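Local structure of mosquitocidal toxin (2CB4) at residues I162-S167 and Q180-G185; N209-N214 and V230-N235. The protein is an insect-killing toxin whose catalytic domain, the part present in this chain, probably transfers ADP-ribose from NAD+ to target proteins. The protein carries 1 engineered substitution. All blocks are in the same frame, centred on the assembly; numbering follows the deposited sequence.

Contact 1 (I162-S167 and Q180-G185). Engineered in segment 180-185: Q180 (natural residue Glu).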
# COMPACT_ATOMS: atom_id res chain seq x y z
N ILE A 162 -23.50 -29.36 -20.19
CA ILE A 162 -24.34 -28.95 -21.32
C ILE A 162 -23.81 -29.62 -22.56
O ILE A 162 -22.62 -29.53 -22.87
CB ILE A 162 -24.22 -27.44 -21.54
CG1 ILE A 162 -24.55 -26.68 -20.26
CG2 ILE A 162 -25.05 -27.00 -22.71
CD1 ILE A 162 -24.13 -25.19 -20.36
N ASP A 163 -24.68 -30.33 -23.27
CA ASP A 163 -24.31 -31.00 -24.53
C ASP A 163 -24.40 -29.94 -25.63
O ASP A 163 -25.48 -29.61 -26.12
CB ASP A 163 -25.30 -32.12 -24.82
CG ASP A 163 -24.93 -32.93 -26.04
OD1 ASP A 163 -24.38 -32.35 -27.01
OD2 ASP A 163 -25.15 -34.15 -26.04
N ILE A 164 -23.26 -29.35 -25.97
CA ILE A 164 -23.20 -28.25 -26.93
C ILE A 164 -23.77 -28.54 -28.31
O ILE A 164 -24.57 -27.77 -28.84
CB ILE A 164 -21.73 -27.67 -27.02
CG1 ILE A 164 -21.28 -27.13 -25.65
CG2 ILE A 164 -21.61 -26.63 -28.16
CD1 ILE A 164 -22.18 -26.03 -25.08
N ASN A 165 -23.35 -29.64 -28.91
CA ASN A 165 -23.83 -29.97 -30.23
C ASN A 165 -25.36 -30.20 -30.29
O ASN A 165 -25.97 -29.94 -31.32
CB ASN A 165 -23.03 -31.13 -30.82
CG ASN A 165 -21.63 -30.72 -31.27
OD1 ASN A 165 -21.25 -29.56 -31.17
ND2 ASN A 165 -20.87 -31.66 -31.80
N ALA A 166 -25.96 -30.65 -29.19
CA ALA A 166 -27.40 -30.88 -29.11
C ALA A 166 -28.15 -29.62 -28.69
O ALA A 166 -29.38 -29.62 -28.67
CB ALA A 166 -27.70 -32.02 -28.12
N SER A 167 -27.44 -28.56 -28.32
CA SER A 167 -28.08 -27.33 -27.85
C SER A 167 -28.24 -26.26 -28.91
O SER A 167 -28.98 -25.30 -28.71
CB SER A 167 -27.29 -26.73 -26.69
OG SER A 167 -27.13 -27.68 -25.67
N GLN A 180 -18.05 -30.90 -27.70
CA GLN A 180 -17.87 -30.51 -26.31
C GLN A 180 -18.99 -30.71 -25.39
O GLN A 180 -20.16 -30.48 -25.76
CB GLN A 180 -17.75 -29.01 -26.25
CG GLN A 180 -16.43 -28.42 -26.29
CD GLN A 180 -16.50 -26.94 -25.89
OE1 GLN A 180 -16.97 -26.56 -24.77
NE2 GLN A 180 -16.07 -26.08 -26.78
N ILE A 181 -18.63 -30.94 -24.13
CA ILE A 181 -19.59 -31.00 -23.06
C ILE A 181 -19.04 -29.92 -22.12
O ILE A 181 -17.90 -30.01 -21.70
CB ILE A 181 -19.63 -32.37 -22.40
CG1 ILE A 181 -19.70 -33.48 -23.46
CG2 ILE A 181 -20.64 -32.35 -21.25
CD1 ILE A 181 -21.06 -33.39 -24.46
N THR A 182 -19.81 -28.85 -21.88
CA THR A 182 -19.38 -27.71 -21.07
C THR A 182 -19.92 -27.77 -19.65
O THR A 182 -21.08 -28.19 -19.45
CB THR A 182 -19.85 -26.39 -21.73
OG1 THR A 182 -19.31 -26.29 -23.04
CG2 THR A 182 -19.45 -25.17 -20.92
N PHE A 183 -19.08 -27.35 -18.67
CA PHE A 183 -19.44 -27.36 -17.26
C PHE A 183 -19.41 -25.99 -16.65
O PHE A 183 -18.35 -25.45 -16.36
CB PHE A 183 -18.54 -28.32 -16.48
CG PHE A 183 -18.73 -29.76 -16.86
CD1 PHE A 183 -19.50 -30.62 -16.05
CD2 PHE A 183 -18.17 -30.26 -18.02
CE1 PHE A 183 -19.69 -31.94 -16.42
CE2 PHE A 183 -18.36 -31.59 -18.39
CZ PHE A 183 -19.13 -32.44 -17.60
N PRO A 184 -20.59 -25.42 -16.42
CA PRO A 184 -20.67 -24.09 -15.79
C PRO A 184 -20.23 -24.31 -14.34
O PRO A 184 -20.76 -25.19 -13.65
CB PRO A 184 -22.19 -23.74 -15.88
CG PRO A 184 -22.75 -24.65 -16.92
CD PRO A 184 -21.94 -25.93 -16.80
N GLY A 185 -19.22 -23.56 -13.90
CA GLY A 185 -18.70 -23.70 -12.55
C GLY A 185 -17.53 -24.69 -12.43
O GLY A 185 -16.96 -24.87 -11.35
O HOH W 1 -21.31 -31.75 -28.20
O HOH W 2 -18.87 -29.07 -29.86
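I162 and T182 form a hydrogen-bonded pair in an antiparallel ladder of the ADP-ribosyltransferase sheet: I162 N reaches T182 O at 2.8 Å and T182 N answers I162 O at 3.1 Å. On the face of I162 and T182, the extended I162 chain (chi2 167°) crosses P184 obliquely, CD1 meeting CG at 3.7 Å. I164 lies across T182. Its chi1 (-61°) puts CG1 beside the backbone N and 3.4 Å from T182 OG1, and the bend at chi2 (-58°) folds CD1 back onto the same oxygen. L115 of helix 111-117 covers I164, Q180 and T182. T182 OG1 donates a weak hydrogen bond to Q180 OE1. Q180 is an engineered replacement of Glu, two positions after E178, consistent with the second glutamate of the E-x-E motif found in many ADP-ribosyltransferase toxins; its OE1 is also held by S125 OG, and its NE2 by E178. Over the other face, the methyl CD1 of I181 comes 4.0 Å from D163 CA. D163 sits at the N-cap of a short, weakly bonded helical turn, its OD1 taking A166 N from above the carboxylate plane. Beyond the ladder, a water donates a hydrogen bond to Q180 O at 3.0 Å and accepts one from N165 N.

Contact 2 (N209-N214 and V230-N235)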
# COMPACT_ATOMS: atom_id res chain seq x y z
N ASN A 209 -6.13 -41.18 -9.94
CA ASN A 209 -6.60 -40.35 -8.82
C ASN A 209 -7.30 -41.33 -7.85
O ASN A 209 -8.41 -41.77 -8.13
CB ASN A 209 -7.62 -39.32 -9.31
CG ASN A 209 -8.12 -38.43 -8.20
OD1 ASN A 209 -7.66 -38.51 -7.06
ND2 ASN A 209 -9.03 -37.54 -8.52
N PRO A 210 -6.66 -41.67 -6.74
CA PRO A 210 -7.26 -42.63 -5.78
C PRO A 210 -8.58 -42.13 -5.16
O PRO A 210 -9.35 -42.91 -4.62
CB PRO A 210 -6.20 -42.76 -4.68
CG PRO A 210 -4.94 -42.24 -5.30
CD PRO A 210 -5.38 -41.15 -6.25
N ASN A 211 -8.78 -40.82 -5.20
CA ASN A 211 -9.96 -40.17 -4.64
C ASN A 211 -11.11 -40.02 -5.63
O ASN A 211 -12.07 -39.33 -5.37
CB ASN A 211 -9.59 -38.79 -4.08
CG ASN A 211 -8.37 -38.83 -3.19
OD1 ASN A 211 -8.23 -39.72 -2.37
ND2 ASN A 211 -7.50 -37.87 -3.35
N PHE A 212 -10.99 -40.68 -6.77
CA PHE A 212 -12.04 -40.64 -7.76
C PHE A 212 -13.34 -41.19 -7.07
O PHE A 212 -13.31 -42.15 -6.31
CB PHE A 212 -11.65 -41.50 -8.97
CG PHE A 212 -12.74 -41.61 -10.00
CD1 PHE A 212 -13.23 -40.47 -10.63
CD2 PHE A 212 -13.32 -42.84 -10.29
CE1 PHE A 212 -14.26 -40.55 -11.56
CE2 PHE A 212 -14.35 -42.93 -11.23
CZ PHE A 212 -14.83 -41.78 -11.85
N ILE A 213 -14.46 -40.53 -7.34
CA ILE A 213 -15.76 -40.83 -6.78
C ILE A 213 -16.16 -42.33 -6.74
O ILE A 213 -16.88 -42.74 -5.84
CB ILE A 213 -16.82 -39.98 -7.50
CG1 ILE A 213 -18.01 -39.65 -6.58
CG2 ILE A 213 -17.21 -40.65 -8.81
CD1 ILE A 213 -17.63 -39.17 -5.25
N ASN A 214 -15.68 -43.14 -7.69
CA ASN A 214 -15.94 -44.61 -7.69
C ASN A 214 -14.62 -45.37 -7.80
O ASN A 214 -14.22 -45.78 -8.89
CB ASN A 214 -16.82 -45.04 -8.84
CG ASN A 214 -17.40 -46.45 -8.64
OD1 ASN A 214 -18.46 -46.76 -9.16
ND2 ASN A 214 -16.71 -47.29 -7.86
N VAL A 230 1.16 -44.46 -11.84
CA VAL A 230 1.31 -43.93 -10.50
C VAL A 230 -0.00 -43.52 -9.83
O VAL A 230 -0.85 -42.90 -10.46
CB VAL A 230 2.31 -42.72 -10.52
CG1 VAL A 230 2.49 -42.11 -9.16
CG2 VAL A 230 3.65 -43.15 -11.07
N PHE A 231 -0.15 -43.87 -8.55
CA PHE A 231 -1.30 -43.48 -7.74
C PHE A 231 -0.91 -42.19 -7.09
O PHE A 231 0.03 -42.12 -6.32
CB PHE A 231 -1.66 -44.55 -6.70
CG PHE A 231 -2.23 -45.76 -7.33
CD1 PHE A 231 -3.61 -45.94 -7.40
CD2 PHE A 231 -1.40 -46.62 -8.04
CE1 PHE A 231 -4.14 -47.03 -8.07
CE2 PHE A 231 -1.93 -47.72 -8.74
CZ PHE A 231 -3.30 -47.92 -8.74
N TRP A 232 -1.64 -41.14 -7.44
CA TRP A 232 -1.34 -39.83 -6.96
C TRP A 232 -1.64 -39.57 -5.50
O TRP A 232 -2.53 -40.17 -4.91
CB TRP A 232 -2.15 -38.85 -7.82
CG TRP A 232 -1.95 -37.40 -7.47
CD1 TRP A 232 -0.94 -36.57 -7.91
CD2 TRP A 232 -2.77 -36.60 -6.57
NE1 TRP A 232 -1.09 -35.32 -7.35
CE2 TRP A 232 -2.19 -35.31 -6.52
CE3 TRP A 232 -3.90 -36.86 -5.78
CZ2 TRP A 232 -2.73 -34.27 -5.76
CZ3 TRP A 232 -4.42 -35.83 -5.00
CH2 TRP A 232 -3.84 -34.55 -5.00
N HIS A 233 -0.90 -38.61 -4.93
CA HIS A 233 -1.16 -38.08 -3.58
C HIS A 233 -0.68 -36.62 -3.64
O HIS A 233 0.13 -36.29 -4.51
CB HIS A 233 -0.51 -38.89 -2.42
CG HIS A 233 0.98 -38.96 -2.49
ND1 HIS A 233 1.80 -37.89 -2.16
CD2 HIS A 233 1.81 -39.99 -2.82
CE1 HIS A 233 3.07 -38.25 -2.32
NE2 HIS A 233 3.10 -39.52 -2.72
N GLU A 234 -1.19 -35.76 -2.77
CA GLU A 234 -0.78 -34.33 -2.76
C GLU A 234 0.74 -34.23 -2.80
O GLU A 234 1.44 -34.98 -2.12
CB GLU A 234 -1.18 -33.68 -1.43
CG GLU A 234 -2.50 -32.96 -1.38
CD GLU A 234 -2.59 -32.01 -0.17
OE1 GLU A 234 -3.00 -32.46 0.95
OE2 GLU A 234 -2.21 -30.83 -0.33
N ASN A 235 1.23 -33.26 -3.58
CA ASN A 235 2.66 -33.00 -3.67
C ASN A 235 3.49 -34.20 -4.06
O ASN A 235 4.62 -34.33 -3.61
CB ASN A 235 3.21 -32.47 -2.34
CG ASN A 235 2.49 -31.22 -1.87
OD1 ASN A 235 2.11 -31.11 -0.69
ND2 ASN A 235 2.28 -30.27 -2.80
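P210 packs against CB of F231 and the backbone and CB of W232, where the loop leaving strand 202-208 meets the chain running on from strand 229-231, its parallel neighbour in the sheet. The pyrrolidine CG sits 4.2 Å from CB of F231, near the plane of that ring at its edge, and CD lies 4.3 Å from CB of W232. The same two ring carbons press on a polar atom: W232 O is 3.2 Å from P210 CG and scarcely farther from CD. An amide-aromatic contact follows, in which N211 ND2 meets W232 CZ3 at 4.0 Å, at the edge of the indole, with the amide and ring planes 85° apart. Hydrogen bonds shape 209-214 from within: a type I turn closes by F212 N to N209 O at 3.1 Å, and N209 OD1 takes N211 N at 3.2 Å in an Asx turn. Several polar ends have partners outside the two segments: W232 NE1 goes to N87, N209 ND2 to I192 O, and N211 OD1 to H144 of the second subunit. With no hydrogen bond between 209-214 and 230-235, their fit depends on van der Waals contact, and the polar groups tie this corner to the rest of the domain and to the neighbouring subunit.

Overall arrangement
Contacts 1 and 2 follow one another along the chain and lie on opposite sides of its centre, 26 Å apart between centres and about 11 Å between nearest atoms. They do not touch, but the same mixed sheet reaches both: strand 180-184 pairs with 123-131, and the connection continues through 78-82, 150-156, 192-199 and 202-208 to strand 229-231. Contact 1 is probably the one at the active site, because E178 and the natural Glu at position 180, here Q180, make up an E-x-E pattern, with S125 close by; no other protein chain of the assembly touches it. Contact 2, farther from the chain's centre, faces a second subunit instead.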